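Side-chain contacts in isoflavone reductase (Medicago sativa, PDB 2GAS), which reduces 2'-hydroxyisoflavones to chiral isoflavanones with NADPH, giving (3R)-vestitone on the way to the pterocarpan phytoalexin medicarpin: residues E47-D50 / N51-L55; E225-A228 / L229-K233. One frame throughout, in Å; residues are numbered along the deposited sequence.

Contact 1: residues E47-D50 / N51-L55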
ATOM      1  N   GLU A  47      11.199 -14.846  12.894  1.00 21.10           N
ATOM      2  CA  GLU A  47      10.024 -14.623  13.728  1.00 21.57           C
ATOM      3  C   GLU A  47       8.722 -14.672  12.937  1.00 20.29           C
ATOM      4  O   GLU A  47       7.741 -15.269  13.373  1.00 19.43           O
ATOM      5  CB  GLU A  47      10.129 -13.281  14.451  1.00 25.60           C
ATOM      6  CG  GLU A  47      11.121 -13.280  15.597  1.00 33.80           C
ATOM      7  CD  GLU A  47      11.187 -11.941  16.298  1.00 37.67           C
ATOM      8  OE1 GLU A  47      10.114 -11.392  16.634  1.00 40.54           O
ATOM      9  OE2 GLU A  47      12.312 -11.444  16.520  1.00 41.85           O
ATOM     10  N   LEU A  48       8.711 -14.038  11.772  1.00 18.62           N
ATOM     11  CA  LEU A  48       7.513 -14.015  10.949  1.00 18.63           C
ATOM     12  C   LEU A  48       7.178 -15.401  10.400  1.00 20.43           C
ATOM     13  O   LEU A  48       6.038 -15.854  10.495  1.00 20.60           O
ATOM     14  CB  LEU A  48       7.699 -13.014   9.804  1.00 20.45           C
ATOM     15  CG  LEU A  48       6.888 -11.712   9.759  1.00 25.49           C
ATOM     16  CD1 LEU A  48       6.390 -11.298  11.130  1.00 23.25           C
ATOM     17  CD2 LEU A  48       7.758 -10.632   9.138  1.00 20.30           C
ATOM     18  N   ILE A  49       8.168 -16.083   9.836  1.00 19.93           N
ATOM     19  CA  ILE A  49       7.930 -17.411   9.283  1.00 22.13           C
ATOM     20  C   ILE A  49       7.444 -18.398  10.347  1.00 21.90           C
ATOM     21  O   ILE A  49       6.538 -19.196  10.091  1.00 21.97           O
ATOM     22  CB  ILE A  49       9.200 -17.971   8.610  1.00 24.88           C
ATOM     23  CG1 ILE A  49       9.616 -17.058   7.451  1.00 26.40           C
ATOM     24  CG2 ILE A  49       8.945 -19.387   8.107  1.00 25.19           C
ATOM     25  CD1 ILE A  49       8.579 -16.928   6.359  1.00 28.34           C
ATOM     26  N   ASP A  50       8.042 -18.349  11.533  1.00 22.04           N
ATOM     27  CA  ASP A  50       7.631 -19.239  12.615  1.00 22.14           C
ATOM     28  C   ASP A  50       6.182 -18.949  12.978  1.00 21.09           C
ATOM     29  O   ASP A  50       5.384 -19.867  13.182  1.00 20.54           O
ATOM     30  CB  ASP A  50       8.498 -19.035  13.855  1.00 23.99           C
ATOM     31  CG  ASP A  50       9.861 -19.690  13.738  1.00 28.51           C
ATOM     32  OD1 ASP A  50      10.077 -20.477  12.789  1.00 30.26           O
ATOM     33  OD2 ASP A  50      10.711 -19.422  14.615  1.00 29.94           O
ATOM     34  N   ASN A  51       5.850 -17.664  13.068  1.00 19.01           N
ATOM     35  CA  ASN A  51       4.496 -17.261  13.403  1.00 18.15           C
ATOM     36  C   ASN A  51       3.515 -17.757  12.349  1.00 18.14           C
ATOM     37  O   ASN A  51       2.468 -18.317  12.676  1.00 18.85           O
ATOM     38  CB  ASN A  51       4.407 -15.735  13.533  1.00 17.81           C
ATOM     39  CG  ASN A  51       2.992 -15.259  13.786  1.00 21.07           C
ATOM     40  OD1 ASN A  51       2.228 -15.027  12.853  1.00 19.57           O
ATOM     41  ND2 ASN A  51       2.627 -15.133  15.058  1.00 27.40           N
ATOM     42  N   TYR A  52       3.860 -17.560  11.081  1.00 18.44           N
ATOM     43  CA  TYR A  52       3.005 -17.999   9.988  1.00 17.95           C
ATOM     44  C   TYR A  52       2.735 -19.498  10.071  1.00 18.77           C
ATOM     45  O   TYR A  52       1.591 -19.937   9.972  1.00 17.72           O
ATOM     46  CB  TYR A  52       3.659 -17.680   8.639  1.00 19.25           C
ATOM     47  CG  TYR A  52       3.841 -16.204   8.348  1.00 18.30           C
ATOM     48  CD1 TYR A  52       4.597 -15.791   7.252  1.00 19.44           C
ATOM     49  CD2 TYR A  52       3.272 -15.221   9.163  1.00 18.48           C
ATOM     50  CE1 TYR A  52       4.792 -14.440   6.975  1.00 17.43           C
ATOM     51  CE2 TYR A  52       3.462 -13.859   8.894  1.00 17.14           C
ATOM     52  CZ  TYR A  52       4.230 -13.480   7.797  1.00 16.83           C
ATOM     53  OH  TYR A  52       4.469 -12.143   7.544  1.00 16.63           O
ATOM     54  N   GLN A  53       3.787 -20.286  10.260  1.00 19.09           N
ATOM     55  CA  GLN A  53       3.610 -21.729  10.346  1.00 21.33           C
ATOM     56  C   GLN A  53       2.754 -22.141  11.541  1.00 21.48           C
ATOM     57  O   GLN A  53       1.975 -23.095  11.447  1.00 22.29           O
ATOM     58  CB  GLN A  53       4.971 -22.428  10.393  1.00 23.28           C
ATOM     59  CG  GLN A  53       5.736 -22.310   9.081  1.00 28.49           C
ATOM     60  CD  GLN A  53       6.911 -23.263   8.991  1.00 28.97           C
ATOM     61  OE1 GLN A  53       7.840 -23.200   9.790  1.00 33.28           O
ATOM     62  NE2 GLN A  53       6.869 -24.156   8.011  1.00 33.50           N
ATOM     63  N   SER A  54       2.881 -21.426  12.654  1.00 21.69           N
ATOM     64  CA  SER A  54       2.091 -21.749  13.839  1.00 21.98           C
ATOM     65  C   SER A  54       0.611 -21.457  13.598  1.00 23.34           C
ATOM     66  O   SER A  54      -0.253 -21.985  14.301  1.00 23.73           O
ATOM     67  CB  SER A  54       2.581 -20.954  15.056  1.00 23.54           C
ATOM     68  OG  SER A  54       2.232 -19.582  14.965  1.00 23.16           O
ATOM     69  N   LEU A  55       0.329 -20.614  12.605  1.00 21.79           N
ATOM     70  CA  LEU A  55      -1.039 -20.239  12.255  1.00 21.20           C
ATOM     71  C   LEU A  55      -1.626 -21.071  11.119  1.00 20.70           C
ATOM     72  O   LEU A  55      -2.781 -20.884  10.734  1.00 22.14           O
ATOM     73  CB  LEU A  55      -1.098 -18.761  11.858  1.00 20.75           C
ATOM     74  CG  LEU A  55      -0.796 -17.728  12.942  1.00 22.64           C
ATOM     75  CD1 LEU A  55      -0.769 -16.337  12.318  1.00 19.85           C
ATOM     76  CD2 LEU A  55      -1.848 -17.814  14.046  1.00 22.51           C
TER
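Glu-47 opens the contact through its backbone: its carbonyl O receives the N-H of Asn-51 (3.1 Å), one turn further along the helix 42-54. This helix is the crossover of a beta-alpha-beta unit, linking strands 29-33 and 58-61 of the parallel sheet in a Rossmann-type NADP-binding fold. The Glu-47 carboxylate stands on the exposed side, as suits a charge, while Asn-51, with CG anti to its own N (chi1 176°), sends its amide away from Glu-47; OD1 accepts a hydrogen bond from the indole of Trp-20 on helix 15-25.

Leu-48 carries the buried side. Its O takes the N-H of Tyr-52 at 2.8 Å, in a nearly straight bond, and also lies over one face of the Tyr-52 ring, 3.0 Å above its plane and displaced from the ring centre. The two side chains run alongside each other in the same direction, helped by Tyr-52 CG standing anti to the carbonyl carbon (chi1 -64°). Leu-48 CG sits against the phenol end of the ring, 3.3 Å from Tyr-52 OH and 3.7 Å from CZ. A tyrosine suits this position: its ring meets Trp-20 steeply, and its hydroxyl is hydrogen-bonded to Pro-10 O, in the glycine-rich loop that probably binds NADP(+). Leu-48 also touches Thr-11 of that loop.

The side chain of Ile-49 packs on Leu-59 of strand 58-61 and brings CD1 to 4.2 Å from Tyr-52 CD1, a looser apolar contact; its O binds Gln-53 N.

Asp-50 keeps its carboxylate on the outer surface, and its O receives Ser-54 N at 3.0 Å. Near the helix end, the Ser-54 hydroxyl folds back along the backbone, where OG donates to Asn-51 O at 2.6 Å.

Contact 2: residues E225-A228 / L229-K233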
ATOM      1  N   GLU A 225      -6.248  19.644   9.206  1.00 17.57           N
ATOM      2  CA  GLU A 225      -7.100  18.850  10.089  1.00 17.58           C
ATOM      3  C   GLU A 225      -6.265  17.846  10.885  1.00 17.71           C
ATOM      4  O   GLU A 225      -6.534  17.600  12.058  1.00 17.99           O
ATOM      5  CB  GLU A 225      -8.185  18.143   9.274  1.00 17.10           C
ATOM      6  CG  GLU A 225      -9.266  19.099   8.780  1.00 19.33           C
ATOM      7  CD  GLU A 225     -10.225  18.473   7.784  1.00 22.83           C
ATOM      8  OE1 GLU A 225     -11.347  19.002   7.631  1.00 26.47           O
ATOM      9  OE2 GLU A 225      -9.862  17.465   7.146  1.00 17.64           O
ATOM     10  N   VAL A 226      -5.248  17.271  10.245  1.00 16.74           N
ATOM     11  CA  VAL A 226      -4.361  16.317  10.912  1.00 16.73           C
ATOM     12  C   VAL A 226      -3.628  17.029  12.053  1.00 16.57           C
ATOM     13  O   VAL A 226      -3.578  16.542  13.187  1.00 18.89           O
ATOM     14  CB  VAL A 226      -3.308  15.741   9.920  1.00 16.75           C
ATOM     15  CG1 VAL A 226      -2.200  15.024  10.681  1.00 18.85           C
ATOM     16  CG2 VAL A 226      -3.982  14.769   8.948  1.00 17.48           C
ATOM     17  N   ILE A 227      -3.064  18.191  11.745  1.00 17.01           N
ATOM     18  CA  ILE A 227      -2.328  18.977  12.731  1.00 17.10           C
ATOM     19  C   ILE A 227      -3.223  19.399  13.899  1.00 18.42           C
ATOM     20  O   ILE A 227      -2.812  19.335  15.058  1.00 16.96           O
ATOM     21  CB  ILE A 227      -1.693  20.222  12.064  1.00 16.37           C
ATOM     22  CG1 ILE A 227      -0.589  19.777  11.100  1.00 19.07           C
ATOM     23  CG2 ILE A 227      -1.131  21.167  13.121  1.00 16.82           C
ATOM     24  CD1 ILE A 227      -0.030  20.894  10.244  1.00 21.46           C
ATOM     25  N   ALA A 228      -4.448  19.826  13.602  1.00 18.52           N
ATOM     26  CA  ALA A 228      -5.374  20.235  14.659  1.00 19.51           C
ATOM     27  C   ALA A 228      -5.715  19.040  15.553  1.00 20.81           C
ATOM     28  O   ALA A 228      -5.852  19.180  16.770  1.00 20.86           O
ATOM     29  CB  ALA A 228      -6.643  20.823  14.045  1.00 19.99           C
ATOM     30  N   LEU A 229      -5.850  17.861  14.950  1.00 19.89           N
ATOM     31  CA  LEU A 229      -6.153  16.645  15.701  1.00 20.14           C
ATOM     32  C   LEU A 229      -5.012  16.330  16.678  1.00 19.74           C
ATOM     33  O   LEU A 229      -5.240  16.031  17.853  1.00 19.55           O
ATOM     34  CB  LEU A 229      -6.344  15.470  14.735  1.00 21.36           C
ATOM     35  CG  LEU A 229      -6.563  14.091  15.360  1.00 26.33           C
ATOM     36  CD1 LEU A 229      -7.777  14.139  16.279  1.00 28.20           C
ATOM     37  CD2 LEU A 229      -6.759  13.046  14.265  1.00 27.74           C
ATOM     38  N   TRP A 230      -3.779  16.401  16.183  1.00 17.91           N
ATOM     39  CA  TRP A 230      -2.605  16.125  17.001  1.00 17.35           C
ATOM     40  C   TRP A 230      -2.461  17.158  18.120  1.00 17.25           C
ATOM     41  O   TRP A 230      -2.148  16.812  19.255  1.00 17.43           O
ATOM     42  CB  TRP A 230      -1.351  16.115  16.113  1.00 17.57           C
ATOM     43  CG  TRP A 230      -0.055  15.916  16.849  1.00 16.54           C
ATOM     44  CD1 TRP A 230       1.018  16.761  16.853  1.00 18.90           C
ATOM     45  CD2 TRP A 230       0.320  14.789  17.654  1.00 17.88           C
ATOM     46  NE1 TRP A 230       2.041  16.231  17.604  1.00 19.73           N
ATOM     47  CE2 TRP A 230       1.640  15.021  18.108  1.00 18.90           C
ATOM     48  CE3 TRP A 230      -0.328  13.604  18.033  1.00 16.87           C
ATOM     49  CZ2 TRP A 230       2.324  14.109  18.926  1.00 18.60           C
ATOM     50  CZ3 TRP A 230       0.352  12.698  18.847  1.00 17.42           C
ATOM     51  CH2 TRP A 230       1.665  12.959  19.282  1.00 18.21           C
ATOM     52  N   GLU A 231      -2.688  18.428  17.797  1.00 18.31           N
ATOM     53  CA  GLU A 231      -2.594  19.487  18.796  1.00 20.16           C
ATOM     54  C   GLU A 231      -3.542  19.234  19.953  1.00 20.08           C
ATOM     55  O   GLU A 231      -3.198  19.470  21.116  1.00 22.05           O
ATOM     56  CB  GLU A 231      -2.914  20.833  18.160  1.00 19.16           C
ATOM     57  CG  GLU A 231      -1.756  21.400  17.376  1.00 18.79           C
ATOM     58  CD  GLU A 231      -2.123  22.667  16.656  1.00 17.98           C
ATOM     59  OE1 GLU A 231      -1.199  23.434  16.320  1.00 22.21           O
ATOM     60  OE2 GLU A 231      -3.333  22.881  16.419  1.00 22.98           O
ATOM     61  N   LYS A 232      -4.737  18.754  19.640  1.00 21.21           N
ATOM     62  CA  LYS A 232      -5.721  18.466  20.672  1.00 23.11           C
ATOM     63  C   LYS A 232      -5.205  17.348  21.573  1.00 22.30           C
ATOM     64  O   LYS A 232      -5.410  17.363  22.789  1.00 24.56           O
ATOM     65  CB  LYS A 232      -7.046  18.038  20.039  1.00 26.60           C
ATOM     66  CG  LYS A 232      -8.117  17.672  21.056  1.00 30.90           C
ATOM     67  CD  LYS A 232      -9.310  16.987  20.400  1.00 36.00           C
ATOM     68  CE  LYS A 232      -8.882  15.712  19.677  1.00 38.49           C
ATOM     69  NZ  LYS A 232     -10.034  14.900  19.194  1.00 39.33           N
ATOM     70  N   LYS A 233      -4.513  16.387  20.973  1.00 20.76           N
ATOM     71  CA  LYS A 233      -3.981  15.255  21.725  1.00 21.03           C
ATOM     72  C   LYS A 233      -2.860  15.587  22.699  1.00 20.14           C
ATOM     73  O   LYS A 233      -2.832  15.056  23.808  1.00 21.82           O
ATOM     74  CB  LYS A 233      -3.510  14.166  20.762  1.00 23.67           C
ATOM     75  CG  LYS A 233      -4.647  13.488  20.039  1.00 26.84           C
ATOM     76  CD  LYS A 233      -4.136  12.391  19.141  1.00 29.56           C
ATOM     77  CE  LYS A 233      -5.286  11.553  18.641  1.00 33.69           C
ATOM     78  NZ  LYS A 233      -6.037  10.948  19.783  1.00 35.16           N
TER
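From Glu-225 O to Leu-229 N (3.0 Å) and through Ala-228 O to Lys-232 N (3.1 Å), four successive i to i+4 hydrogen bonds bind these residues into one regular alpha helix, part of helix 223-234. Among the side chains, Ile-227 and Glu-231 meet one turn apart and pass at a slant. With Ile-227 CG2 anti to the backbone N, this methyl comes to 4.0 Å from Glu-231 CD and 3.9 Å from its OE1. The buried isoleucine also packs on Val-176 and Ile-178 of strand 175-179, a fitting place for a branched hydrocarbon.

Glu-231 leans back over the preceding turn: chi1 of -79° sets CG beside its own N, 3.3 Å from Ile-227 O, and the extended chain beyond carries the carboxylate past the methyl. OE2 lies 3.8 Å from Ala-228 CA, where the small, exposed alanine puts little bulk. OE1 is gripped from beyond the helix by a salt bridge to Lys-240 and a hydrogen bond from Leu-238 N. With an alanine here, the Lys-240 ammonium and the Leu-238 amide would probably lose this acceptor, and the Ile-227 methyl one of its neighbours.

Leu-229 touches Asp-300 and Trp-230 touches Leu-303, both on helix 299-303; the broad indole also packs on Pro-171 and Phe-306, and its NE1 is hydrogen-bonded to Pro-172 O. The chemistry implies a division of labour: backbone bonds make the helix, while Glu-231, apolar along its stem and charged at its end, ties it to Leu-238, just before strand 239-243, and to Lys-240 within it.

Contacts 1 and 2 are each confined to one helix, with centres about 38 Å apart. Each has a buried face (Leu-48 and Tyr-52; Val-226, Ile-227 and Trp-230) and an exposed one (Glu-47 and Asp-50; Ala-228 and Lys-232). Residues 47-55 flank the parallel Rossmann sheet and reach the probable cofactor loop; residues 225-233 lie away from the annotated sites, against strand 175-179 and helix 299-303. In contact 1 a tyrosine and a leucine make an inward pair, with a neutral hydroxyl bonded to a loop carbonyl. Contact 2 sets a carboxylate against an isoleucine methyl, while Glu-225, Glu-231 and Lys-233 form salt bridges outside the contact, with Lys-185, Lys-240 and Asp-300 respectively.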